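Local coordinates for CBS domain-containing protein CBSX2 (Arabidopsis thaliana, PDB 3SL7), which probably modulates plant development as a chloroplast CBS-pair protein that regulates the thioredoxin system, at residues G3-V6 and G7-M10; V52-D55 and Y56-L59. All blocks are in the same frame, centred on the assembly; numbering follows the deposited sequence.

How the contacts relate
Contact 1 (residues 3-6 with 7-10) and contact 2 (residues 52-55 with 56-59) both lie where the chain enters a short helix, and in each an aspartate three residues on accepts the backbone N-H of a threonine or serine. They follow in series along the chain, on opposite sides of its centre, about 27 Å apart between centres and about 14 Å between nearest atoms. Contact 1 is structural packing against helices 117-124 and 147-159 and strand 131-135; acetates, probably from the crystallisation liquor, lie beside it. Contact 2 reaches the second subunit and carries a serine and an aspartate that in related CBS domains often belong to an adenosine nucleotide site.

Contact 1 of 2, residues G3-V6 and G7-M10; sequences GYTV and GDFM. With ACT (acetate ion), chain F.
With CG anti to the carbonyl carbon in both Tyr-4 (chi1 -69°) and Phe-9 (chi1 -62°), the two rings swing together where the chain turns into the helix. The same torsion in Asp-8 folds its carboxylate back over Thr-5. The flat rings suit an offset edge-to-face pair, centroids 5.3 Å apart: Phe-9 offers its edge toward the face of Tyr-4, and Phe-9 CE2 lies 3.4 Å from Tyr-4 CD2. Just before the short, weakly bonded helix 6-9, the N-H of Thr-5 gives a nearly straight bond to Asp-8 OD2 (2.8 Å, 161°), meeting the anti side of the carboxylate. An aspartate suits because its short side chain can reach back to the amide three residues earlier. Thr-5 OG1 adds at most a weak bond to the same oxygen. Val-6 O is gripped twice, by Phe-9 N from above the carbonyl plane and by Met-10 N almost in line with the C=O bond, each at 2.9 Å. Tyr-4 N donates to acetate OXT, whose position is less certain. Replacing Phe-9 by an alanine is likely to remove the edge against which Tyr-4 packs and open a gap beside helix 147-159. There Phe-9 rests on Arg-152, Ala-153 and Gln-156; the buried, apolar Val-6 reaches Ala-120 of helix 117-124, and Val-6 and Met-10, a selenomethionine, pack on Val-134 of strand 131-135.

Contact 2 of 2, residues V52-D55 and Y56-L59; sequences VVSD and YDLL
Asp-57 OD2 accepts the backbone N-H of Ser-54 at 2.9 Å, on the anti side of the carboxylate and with a fairly straight 155° approach, so the aspartate closes the turn from strand 49-54 into helix 55-58. Ser-54 O is held by two donors, Asp-57 N at 2.9 Å from above the carbonyl plane and Leu-58 N at 3.1 Å nearly along the C=O direction. Asp-55 OD1 adds a weak, bent bond to Tyr-56 N. Tyr-56 holds CG between its own backbone N and carbonyl carbon (chi1 53°), which turns the ring back beside Ser-54, one face toward CB, though the closeness modelled there is doubtful. On the other flank the packing is apolar: Val-53 CG2 meets Asp-57 CB at 3.7 Å and Leu-58 CD2 at 3.8 Å. Leu-58, a branched apolar chain suited to this buried place, continues onto Ala-28, Leu-29 and Leu-32 of helix 25-35, while Leu-59 touches Val-151 of the second subunit. Ser-54 sits at the N-cap position without a capping bond from its side chain; with Asp-57 three residues on, it matches the Ser/Thr-x-x-Asp pattern of CBS domains, which in relatives often contacts the ribose and phosphate of adenosine nucleotides.

Contact 1 of 2, residues G3-V6 and G7-M10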
loop_
_atom_site.group_PDB
_atom_site.type_symbol
_atom_site.label_atom_id
_atom_site.label_comp_id
_atom_site.label_asym_id
_atom_site.label_seq_id
_atom_site.Cartn_x
_atom_site.Cartn_y
_atom_site.Cartn_z
ATOM N N GLY A 3 -23.875 -13.093 10.271
ATOM C CA GLY A 3 -22.431 -12.895 10.232
ATOM C C GLY A 3 -22.117 -11.420 10.036
ATOM O O GLY A 3 -23.020 -10.590 9.898
ATOM N N TYR A 4 -20.838 -11.074 10.007
ATOM C CA TYR A 4 -20.468 -9.675 9.826
ATOM C C TYR A 4 -20.731 -9.171 8.401
ATOM O O TYR A 4 -20.905 -9.954 7.470
ATOM C CB TYR A 4 -19.009 -9.444 10.214
ATOM C CG TYR A 4 -18.749 -9.589 11.696
ATOM C CD1 TYR A 4 -18.387 -10.814 12.241
ATOM C CD2 TYR A 4 -18.863 -8.500 12.549
ATOM C CE1 TYR A 4 -18.147 -10.952 13.593
ATOM C CE2 TYR A 4 -18.622 -8.627 13.905
ATOM C CZ TYR A 4 -18.266 -9.855 14.418
ATOM O OH TYR A 4 -18.026 -9.986 15.765
ATOM N N THR A 5 -20.782 -7.855 8.247
ATOM C CA THR A 5 -21.046 -7.265 6.951
ATOM C C THR A 5 -19.920 -6.286 6.581
ATOM O O THR A 5 -19.138 -5.863 7.434
ATOM C CB THR A 5 -22.372 -6.504 6.961
ATOM O OG1 THR A 5 -22.272 -5.415 7.881
ATOM C CG2 THR A 5 -23.555 -7.426 7.390
ATOM N N VAL A 6 -19.851 -5.920 5.310
ATOM C CA VAL A 6 -18.867 -4.944 4.861
ATOM C C VAL A 6 -18.904 -3.692 5.738
ATOM O O VAL A 6 -17.867 -3.179 6.145
ATOM C CB VAL A 6 -19.101 -4.574 3.389
ATOM C CG1 VAL A 6 -18.256 -3.355 2.982
ATOM C CG2 VAL A 6 -18.803 -5.771 2.509
ATOM N N GLY A 7 -20.104 -3.208 6.044
ATOM C CA GLY A 7 -20.237 -1.958 6.773
ATOM C C GLY A 7 -19.548 -1.966 8.120
ATOM O O GLY A 7 -19.191 -0.918 8.660
ATOM N N ASP A 8 -19.372 -3.159 8.672
ATOM C CA ASP A 8 -18.742 -3.306 9.983
ATOM C C ASP A 8 -17.234 -3.046 9.951
ATOM O O ASP A 8 -16.642 -2.718 10.980
ATOM C CB ASP A 8 -19.001 -4.707 10.542
ATOM C CG ASP A 8 -20.485 -4.983 10.773
ATOM O OD1 ASP A 8 -21.188 -4.114 11.337
ATOM O OD2 ASP A 8 -20.954 -6.065 10.372
ATOM N N PHE A 9 -16.612 -3.203 8.787
ATOM C CA PHE A 9 -15.145 -3.148 8.711
ATOM C C PHE A 9 -14.558 -2.351 7.556
ATOM O O PHE A 9 -13.342 -2.269 7.417
ATOM C CB PHE A 9 -14.576 -4.557 8.686
ATOM C CG PHE A 9 -14.885 -5.345 9.923
ATOM C CD1 PHE A 9 -14.112 -5.202 11.061
ATOM C CD2 PHE A 9 -15.951 -6.222 9.947
ATOM C CE1 PHE A 9 -14.391 -5.920 12.195
ATOM C CE2 PHE A 9 -16.236 -6.947 11.085
ATOM C CZ PHE A 9 -15.457 -6.793 12.212
HETATM N N MSE A 10 -15.412 -1.762 6.732
HETATM C CA MSE A 10 -14.932 -0.983 5.595
HETATM C C MSE A 10 -14.221 0.289 6.024
HETATM O O MSE A 10 -14.409 0.796 7.136
HETATM C CB MSE A 10 -16.102 -0.581 4.706
HETATM C CG MSE A 10 -16.964 0.482 5.351
HETATM SE SE MSE A 10 -18.489 0.884 4.233
HETATM C CE MSE A 10 -19.097 2.533 5.113
HETATM C C ACT F . -18.808 -13.923 10.061
HETATM O O ACT F . -17.747 -14.580 10.179
HETATM O OXT ACT F . -18.898 -12.915 10.799
HETATM C CH3 ACT F . -19.897 -14.313 9.095
#

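Contact 2 of 2, residues V52-D55 and Y56-L59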
loop_
_atom_site.group_PDB
_atom_site.type_symbol
_atom_site.label_atom_id
_atom_site.label_comp_id
_atom_site.label_asym_id
_atom_site.label_seq_id
_atom_site.Cartn_x
_atom_site.Cartn_y
_atom_site.Cartn_z
ATOM N N VAL A 52 -12.493 3.038 -11.095
ATOM C CA VAL A 52 -11.334 2.907 -10.233
ATOM C C VAL A 52 -10.113 3.051 -11.125
ATOM O O VAL A 52 -10.171 2.764 -12.323
ATOM C CB VAL A 52 -11.300 1.531 -9.521
ATOM C CG1 VAL A 52 -12.535 1.367 -8.603
ATOM C CG2 VAL A 52 -11.248 0.405 -10.541
ATOM N N VAL A 53 -9.007 3.501 -10.546
ATOM C CA VAL A 53 -7.777 3.679 -11.323
ATOM C C VAL A 53 -6.592 3.364 -10.432
ATOM O O VAL A 53 -6.605 3.676 -9.238
ATOM C CB VAL A 53 -7.675 5.107 -11.924
ATOM C CG1 VAL A 53 -7.491 6.145 -10.826
ATOM C CG2 VAL A 53 -6.537 5.161 -12.939
ATOM N N SER A 54 -5.592 2.699 -11.004
ATOM C CA SER A 54 -4.429 2.271 -10.249
ATOM C C SER A 54 -3.151 2.873 -10.768
ATOM O O SER A 54 -3.127 3.420 -11.872
ATOM C CB SER A 54 -4.305 0.757 -10.329
ATOM O OG SER A 54 -5.442 0.150 -9.760
ATOM N N ASP A 55 -2.082 2.751 -9.982
ATOM C CA ASP A 55 -0.762 3.183 -10.441
ATOM C C ASP A 55 -0.395 2.509 -11.769
ATOM O O ASP A 55 0.166 3.148 -12.643
ATOM C CB ASP A 55 0.325 2.944 -9.380
ATOM C CG ASP A 55 0.242 1.561 -8.740
ATOM O OD1 ASP A 55 -0.485 0.682 -9.251
ATOM O OD2 ASP A 55 0.925 1.351 -7.717
ATOM N N TYR A 56 -0.741 1.232 -11.922
ATOM C CA TYR A 56 -0.445 0.496 -13.154
ATOM C C TYR A 56 -1.196 1.049 -14.372
ATOM O O TYR A 56 -0.781 0.841 -15.512
ATOM C CB TYR A 56 -0.678 -1.025 -12.985
ATOM C CG TYR A 56 -2.035 -1.439 -12.458
ATOM C CD1 TYR A 56 -2.177 -1.976 -11.181
ATOM C CD2 TYR A 56 -3.181 -1.307 -13.237
ATOM C CE1 TYR A 56 -3.424 -2.363 -10.697
ATOM C CE2 TYR A 56 -4.429 -1.686 -12.756
ATOM C CZ TYR A 56 -4.545 -2.215 -11.491
ATOM O OH TYR A 56 -5.788 -2.591 -11.018
ATOM N N ASP A 57 -2.289 1.764 -14.135
ATOM C CA ASP A 57 -3.028 2.403 -15.221
ATOM C C ASP A 57 -2.389 3.732 -15.572
ATOM O O ASP A 57 -2.224 4.064 -16.743
ATOM C CB ASP A 57 -4.477 2.662 -14.810
ATOM C CG ASP A 57 -5.245 1.390 -14.526
ATOM O OD1 ASP A 57 -5.103 0.423 -15.304
ATOM O OD2 ASP A 57 -5.998 1.368 -13.523
ATOM N N LEU A 58 -2.043 4.497 -14.542
ATOM C CA LEU A 58 -1.508 5.838 -14.718
ATOM C C LEU A 58 -0.088 5.832 -15.290
ATOM O O LEU A 58 0.321 6.785 -15.947
ATOM C CB LEU A 58 -1.545 6.588 -13.384
ATOM C CG LEU A 58 -2.925 6.759 -12.748
ATOM C CD1 LEU A 58 -2.799 7.305 -11.338
ATOM C CD2 LEU A 58 -3.808 7.666 -13.612
ATOM N N LEU A 59 0.659 4.754 -15.060
ATOM C CA LEU A 59 2.053 4.697 -15.509
ATOM C C LEU A 59 2.300 3.601 -16.540
ATOM O O LEU A 59 3.392 3.056 -16.624
ATOM C CB LEU A 59 2.993 4.505 -14.315
ATOM C CG LEU A 59 3.062 5.711 -13.378
ATOM C CD1 LEU A 59 3.772 5.348 -12.094
ATOM C CD2 LEU A 59 3.737 6.892 -14.067
#